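PDB 6KXD: ketosynthase from Streptomyces sp. MSC090213JE08, which probably catalyses the decarboxylative condensation of a fatty acyl-ACP with malonyl-ACP, yielding a 3-oxoacyl-ACP two carbons longer in polyketide chain extension. Local coordinates for residues A[331-336]-A[360-365]; A[11-16]-A[237-242]. One frame throughout, in Å; residues are numbered along the deposited sequence.

Contact 1: A[331-336]-A[360-365]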
loop_
_atom_site.group_PDB
_atom_site.type_symbol
_atom_site.label_atom_id
_atom_site.label_comp_id
_atom_site.label_asym_id
_atom_site.label_seq_id
_atom_site.Cartn_x
_atom_site.Cartn_y
_atom_site.Cartn_z
ATOM N N LYS A 331 -12.592 -2.318 -17.362
ATOM C CA LYS A 331 -12.942 -3.518 -16.636
ATOM C C LYS A 331 -14.033 -4.322 -17.366
ATOM O O LYS A 331 -14.279 -5.476 -17.026
ATOM C CB LYS A 331 -13.442 -3.185 -15.226
ATOM C CG LYS A 331 -12.377 -2.599 -14.299
ATOM C CD LYS A 331 -12.889 -2.349 -12.914
ATOM C CE LYS A 331 -11.821 -1.785 -11.999
ATOM N NZ LYS A 331 -11.413 -0.440 -12.445
ATOM N N SER A 332 -14.687 -3.694 -18.340
ATOM C CA SER A 332 -15.626 -4.441 -19.158
ATOM C C SER A 332 -14.848 -5.576 -19.832
ATOM O O SER A 332 -15.338 -6.682 -19.862
ATOM C CB SER A 332 -16.324 -3.569 -20.140
ATOM O OG SER A 332 -15.414 -3.007 -21.064
ATOM N N MET A 333 -13.593 -5.282 -20.232
ATOM C CA MET A 333 -12.729 -6.252 -20.865
ATOM C C MET A 333 -11.908 -7.033 -19.828
ATOM O O MET A 333 -11.882 -8.249 -19.842
ATOM C CB MET A 333 -11.784 -5.566 -21.843
ATOM C CG MET A 333 -12.474 -4.968 -23.038
ATOM S SD MET A 333 -11.375 -3.898 -23.999
ATOM C CE MET A 333 -11.446 -2.381 -23.037
ATOM N N LEU A 334 -11.195 -6.328 -18.930
ATOM C CA LEU A 334 -10.271 -7.001 -17.971
ATOM C C LEU A 334 -10.994 -7.721 -16.851
ATOM O O LEU A 334 -10.406 -8.521 -16.168
ATOM C CB LEU A 334 -9.354 -5.936 -17.389
ATOM C CG LEU A 334 -8.420 -5.320 -18.412
ATOM C CD1 LEU A 334 -7.509 -4.294 -17.771
ATOM C CD2 LEU A 334 -7.597 -6.403 -19.083
ATOM N N GLY A 335 -12.264 -7.387 -16.617
ATOM C CA GLY A 335 -12.822 -7.692 -15.352
ATOM C C GLY A 335 -12.140 -6.803 -14.314
ATOM O O GLY A 335 -11.427 -5.843 -14.663
ATOM N N HIS A 336 -12.356 -7.115 -13.053
ATOM C CA HIS A 336 -11.821 -6.273 -11.999
ATOM C C HIS A 336 -10.512 -6.900 -11.524
ATOM O O HIS A 336 -10.559 -7.855 -10.740
ATOM C CB HIS A 336 -12.843 -6.123 -10.876
ATOM C CG HIS A 336 -12.441 -5.090 -9.878
ATOM N ND1 HIS A 336 -11.141 -4.592 -9.820
ATOM C CD2 HIS A 336 -13.145 -4.454 -8.923
ATOM C CE1 HIS A 336 -11.065 -3.697 -8.845
ATOM N NE2 HIS A 336 -12.284 -3.599 -8.272
ATOM N N PRO A 360 -13.113 0.468 -25.726
ATOM C CA PRO A 360 -14.558 0.402 -25.525
ATOM C C PRO A 360 -15.001 -0.085 -24.148
ATOM O O PRO A 360 -14.281 -0.859 -23.492
ATOM C CB PRO A 360 -15.025 -0.666 -26.527
ATOM C CG PRO A 360 -13.819 -1.577 -26.675
ATOM C CD PRO A 360 -12.586 -0.734 -26.391
ATOM N N THR A 361 -16.221 0.324 -23.783
ATOM C CA THR A 361 -17.007 -0.363 -22.789
ATOM C C THR A 361 -17.814 -1.452 -23.505
ATOM O O THR A 361 -18.803 -1.139 -24.196
ATOM C CB THR A 361 -17.928 0.605 -22.036
ATOM O OG1 THR A 361 -17.182 1.768 -21.692
ATOM C CG2 THR A 361 -18.570 -0.044 -20.831
ATOM N N ILE A 362 -17.396 -2.710 -23.337
ATOM C CA ILE A 362 -17.950 -3.844 -24.050
ATOM C C ILE A 362 -19.110 -4.429 -23.234
ATOM O O ILE A 362 -19.434 -3.928 -22.171
ATOM C CB ILE A 362 -16.847 -4.879 -24.363
ATOM C CG1 ILE A 362 -16.432 -5.716 -23.141
ATOM C CG2 ILE A 362 -15.676 -4.179 -25.009
ATOM C CD1 ILE A 362 -15.584 -6.952 -23.471
ATOM N N ASN A 363 -19.760 -5.456 -23.792
ATOM C CA ASN A 363 -20.964 -6.067 -23.249
ATOM C C ASN A 363 -22.045 -4.996 -22.996
ATOM O O ASN A 363 -22.873 -5.145 -22.093
ATOM C CB ASN A 363 -20.666 -6.876 -21.980
ATOM C CG ASN A 363 -19.459 -7.782 -22.105
ATOM O OD1 ASN A 363 -19.275 -8.413 -23.137
ATOM N ND2 ASN A 363 -18.626 -7.843 -21.072
ATOM N N HIS A 364 -22.026 -3.913 -23.774
ATOM C CA HIS A 364 -22.940 -2.800 -23.575
ATOM C C HIS A 364 -24.188 -2.979 -24.447
ATOM O O HIS A 364 -24.105 -2.851 -25.695
ATOM C CB HIS A 364 -22.269 -1.460 -23.867
ATOM C CG HIS A 364 -22.983 -0.310 -23.225
ATOM N ND1 HIS A 364 -23.037 -0.164 -21.850
ATOM C CD2 HIS A 364 -23.681 0.730 -23.740
ATOM C CE1 HIS A 364 -23.718 0.926 -21.557
ATOM N NE2 HIS A 364 -24.112 1.499 -22.690
ATOM N N ARG A 365 -25.311 -3.265 -23.778
ATOM C CA ARG A 365 -26.640 -3.390 -24.428
ATOM C C ARG A 365 -27.322 -2.021 -24.444
ATOM O O ARG A 365 -27.685 -1.536 -25.482
ATOM C CB ARG A 365 -27.511 -4.411 -23.699
ATOM C CG ARG A 365 -27.101 -5.848 -23.969
ATOM C CD ARG A 365 -26.967 -6.651 -22.698
ATOM N NE ARG A 365 -28.137 -7.414 -22.278
ATOM C CZ ARG A 365 -28.482 -7.608 -21.008
ATOM N NH1 ARG A 365 -28.219 -6.686 -20.094
ATOM N NH2 ARG A 365 -29.048 -8.748 -20.649
#
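Ser332 and Ile362 illustrate how one short side chain can fasten an irregular loop to a helix. Ser332 OG accepts the backbone N-H of Ile362 at 3.0 Å in a nearly straight bond (168° at the hydrogen), the sole hydrogen bond between residues 331-336 and 360-365. With chi1 at 63°, OG lies between its own N and carbonyl carbon and faces the loop. Carbon atoms pack beside this bond. CG1 of Ile362 rests 3.6 Å from Ser332 OG, and CD1 of Ile362 reaches Met333 CG at 3.7 Å, the two side chains crossing at about a right angle. Farther along, Met333 bends at chi3 (-81°) and brings CE within 3.9 Å of Pro360 CD. An alanine in place of Ile362 removes the CD1 and CG2 contacts and would probably open a gap beside Met333 CG, leaving that side chain freer to turn.

A second shell sets these groups in place. Ala329 holds both sides: its O takes the Ser332 hydroxyl, and its N bonds Thr361 OG1, which also pairs with Val375 O. Asn363 ND2 is bonded to Val219 O, while Leu32 of helix 24-34 touches Met333. In this C-terminal half of the thiolase-like fold, helix 331-334 is thus joined to the loop following strand 357-358. Because Ser332 OG both donates and accepts, this buried hydroxyl is satisfied by Ala329 O and the Ile362 N-H alike.

Contact 2: A[11-16]-A[237-242]; sequences VLTGFG and ILVLES
Val11 and Glu241 form a hydrogen-bonded pair at one end of an antiparallel strand pairing in the sheet of a thiolase-like fold, an example of how a beta bulge absorbs a change of register. The shift falls between Leu12, paired with Leu240, and Gly14, paired with Val239; the extra residue, Thr13, still sends its N-H to Val239 O at 2.9 Å.

At the bulge Thr13 also meets Glu241. Traced outward, the Glu241 side chain has CB 4.1 Å from Val11 O, CG 3.7 Å and CD 3.5 Å from Thr13 OG1 and, at its tip, OE1 accepting the Thr13 hydroxyl at 2.6 Å. That donor arrives on the anti side of the carboxylate, 18° out of its plane. Salt bridges from OE1 to Arg249 and OE2 to Arg103 probably offset the buried charge, and Ser245 OG also bonds OE2.

The face carrying Leu12, Phe15, Leu238 and Leu240 is apolar and covered by helices 172-185 and 341-355; on the other face, helix 77-93 lies against Ile237 and Val239. Leu238 CD2 touches both Leu12 CD2 and Phe15 CE1, the latter at 3.9 Å. Leu12 and Leu240 run side by side, so tightly that Leu12 CD2 and Leu240 CD1 are 3.5 Å apart.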
loop_
_atom_site.group_PDB
_atom_site.type_symbol
_atom_site.label_atom_id
_atom_site.label_comp_id
_atom_site.label_asym_id
_atom_site.label_seq_id
_atom_site.Cartn_x
_atom_site.Cartn_y
_atom_site.Cartn_z
ATOM N N VAL A 11 7.545 11.453 -17.430
ATOM C CA VAL A 11 7.079 10.809 -18.626
ATOM C C VAL A 11 7.113 9.292 -18.461
ATOM O O VAL A 11 7.881 8.754 -17.681
ATOM C CB VAL A 11 7.902 11.279 -19.844
ATOM C CG1 VAL A 11 7.546 12.720 -20.209
ATOM C CG2 VAL A 11 9.404 11.135 -19.618
ATOM N N LEU A 12 6.226 8.637 -19.214
ATOM C CA LEU A 12 6.100 7.216 -19.255
ATOM C C LEU A 12 6.947 6.695 -20.400
ATOM O O LEU A 12 6.538 6.830 -21.557
ATOM C CB LEU A 12 4.635 6.823 -19.465
ATOM C CG LEU A 12 3.701 7.184 -18.305
ATOM C CD1 LEU A 12 2.238 6.948 -18.642
ATOM C CD2 LEU A 12 4.076 6.396 -17.057
ATOM N N THR A 13 8.055 6.041 -20.055
ATOM C CA THR A 13 8.980 5.500 -21.034
ATOM C C THR A 13 8.848 3.988 -21.208
ATOM O O THR A 13 9.430 3.440 -22.141
ATOM C CB THR A 13 10.411 5.874 -20.657
ATOM O OG1 THR A 13 10.630 5.433 -19.320
ATOM C CG2 THR A 13 10.637 7.365 -20.749
ATOM N N GLY A 14 8.122 3.291 -20.325
ATOM C CA GLY A 14 7.978 1.847 -20.479
ATOM C C GLY A 14 6.684 1.347 -19.869
ATOM O O GLY A 14 6.229 1.890 -18.868
ATOM N N PHE A 15 6.082 0.354 -20.522
ATOM C CA PHE A 15 4.899 -0.323 -20.053
ATOM C C PHE A 15 5.148 -1.816 -20.046
ATOM O O PHE A 15 5.634 -2.383 -21.031
ATOM C CB PHE A 15 3.688 -0.096 -20.965
ATOM C CG PHE A 15 3.205 1.327 -21.091
ATOM C CD1 PHE A 15 3.252 2.198 -20.018
ATOM C CD2 PHE A 15 2.637 1.777 -22.277
ATOM C CE1 PHE A 15 2.779 3.494 -20.134
ATOM C CE2 PHE A 15 2.141 3.065 -22.384
ATOM C CZ PHE A 15 2.215 3.924 -21.313
ATOM N N GLY A 16 4.808 -2.442 -18.931
ATOM C CA GLY A 16 4.805 -3.849 -18.822
ATOM C C GLY A 16 3.419 -4.312 -18.440
ATOM O O GLY A 16 2.851 -3.765 -17.508
ATOM N N ILE A 237 2.975 -2.517 -14.954
ATOM C CA ILE A 237 4.087 -1.740 -14.460
ATOM C C ILE A 237 4.407 -0.674 -15.478
ATOM O O ILE A 237 4.575 -0.971 -16.684
ATOM C CB ILE A 237 5.299 -2.616 -14.116
ATOM C CG1 ILE A 237 4.950 -3.669 -13.061
ATOM C CG2 ILE A 237 6.451 -1.756 -13.656
ATOM C CD1 ILE A 237 4.702 -3.083 -11.665
ATOM N N LEU A 238 4.534 0.551 -14.968
ATOM C CA LEU A 238 4.864 1.689 -15.754
ATOM C C LEU A 238 6.247 2.177 -15.340
ATOM O O LEU A 238 6.544 2.278 -14.149
ATOM C CB LEU A 238 3.827 2.788 -15.537
ATOM C CG LEU A 238 2.409 2.458 -15.999
ATOM C CD1 LEU A 238 1.659 1.697 -14.917
ATOM C CD2 LEU A 238 1.651 3.719 -16.366
ATOM N N VAL A 239 7.100 2.456 -16.333
ATOM C CA VAL A 239 8.333 3.178 -16.066
ATOM C C VAL A 239 8.047 4.674 -16.172
ATOM O O VAL A 239 7.676 5.171 -17.269
ATOM C CB VAL A 239 9.482 2.750 -17.006
ATOM C CG1 VAL A 239 10.771 3.470 -16.633
ATOM C CG2 VAL A 239 9.678 1.243 -16.994
ATOM N N LEU A 240 8.227 5.380 -15.045
ATOM C CA LEU A 240 8.174 6.795 -14.966
ATOM C C LEU A 240 9.610 7.306 -14.896
ATOM O O LEU A 240 10.431 6.714 -14.195
ATOM C CB LEU A 240 7.439 7.264 -13.709
ATOM C CG LEU A 240 5.917 7.270 -13.782
ATOM C CD1 LEU A 240 5.378 5.860 -13.871
ATOM C CD2 LEU A 240 5.346 7.988 -12.567
ATOM N N GLU A 241 9.864 8.433 -15.548
ATOM C CA GLU A 241 11.204 9.011 -15.617
ATOM C C GLU A 241 11.101 10.518 -15.700
ATOM O O GLU A 241 10.150 11.025 -16.284
ATOM C CB GLU A 241 11.926 8.538 -16.877
ATOM C CG GLU A 241 12.634 7.216 -16.727
ATOM C CD GLU A 241 13.521 6.874 -17.921
ATOM O OE1 GLU A 241 13.079 6.056 -18.759
ATOM O OE2 GLU A 241 14.653 7.425 -18.007
ATOM N N SER A 242 12.065 11.222 -15.104
ATOM C CA SER A 242 12.095 12.673 -15.289
ATOM C C SER A 242 12.228 12.924 -16.790
ATOM O O SER A 242 12.876 12.137 -17.472
ATOM C CB SER A 242 13.204 13.328 -14.527
ATOM O OG SER A 242 14.457 12.985 -15.083
#

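How the contacts relate
Read from the N terminus, the chain lays down strand 10-19 early, and strand 234-242 comes to lie antiparallel beside it much later, so contact 2 closes a loop of 220 residues. Contact 1 then closes a much shorter one, 23 residues between 331-336 and 360-365, most of them helical. The two follow in series, neither nested nor crossed, with nearest atoms about 10 Å apart. Helix 341-355, inside the shorter loop, relates them: it packs on Phe15 and Leu238 of contact 2 and on Lys331, Leu334 and His336 of segment 331-336. Long-range strand pairing within the N-terminal half and local loop closure in the C-terminal half therefore share one helix.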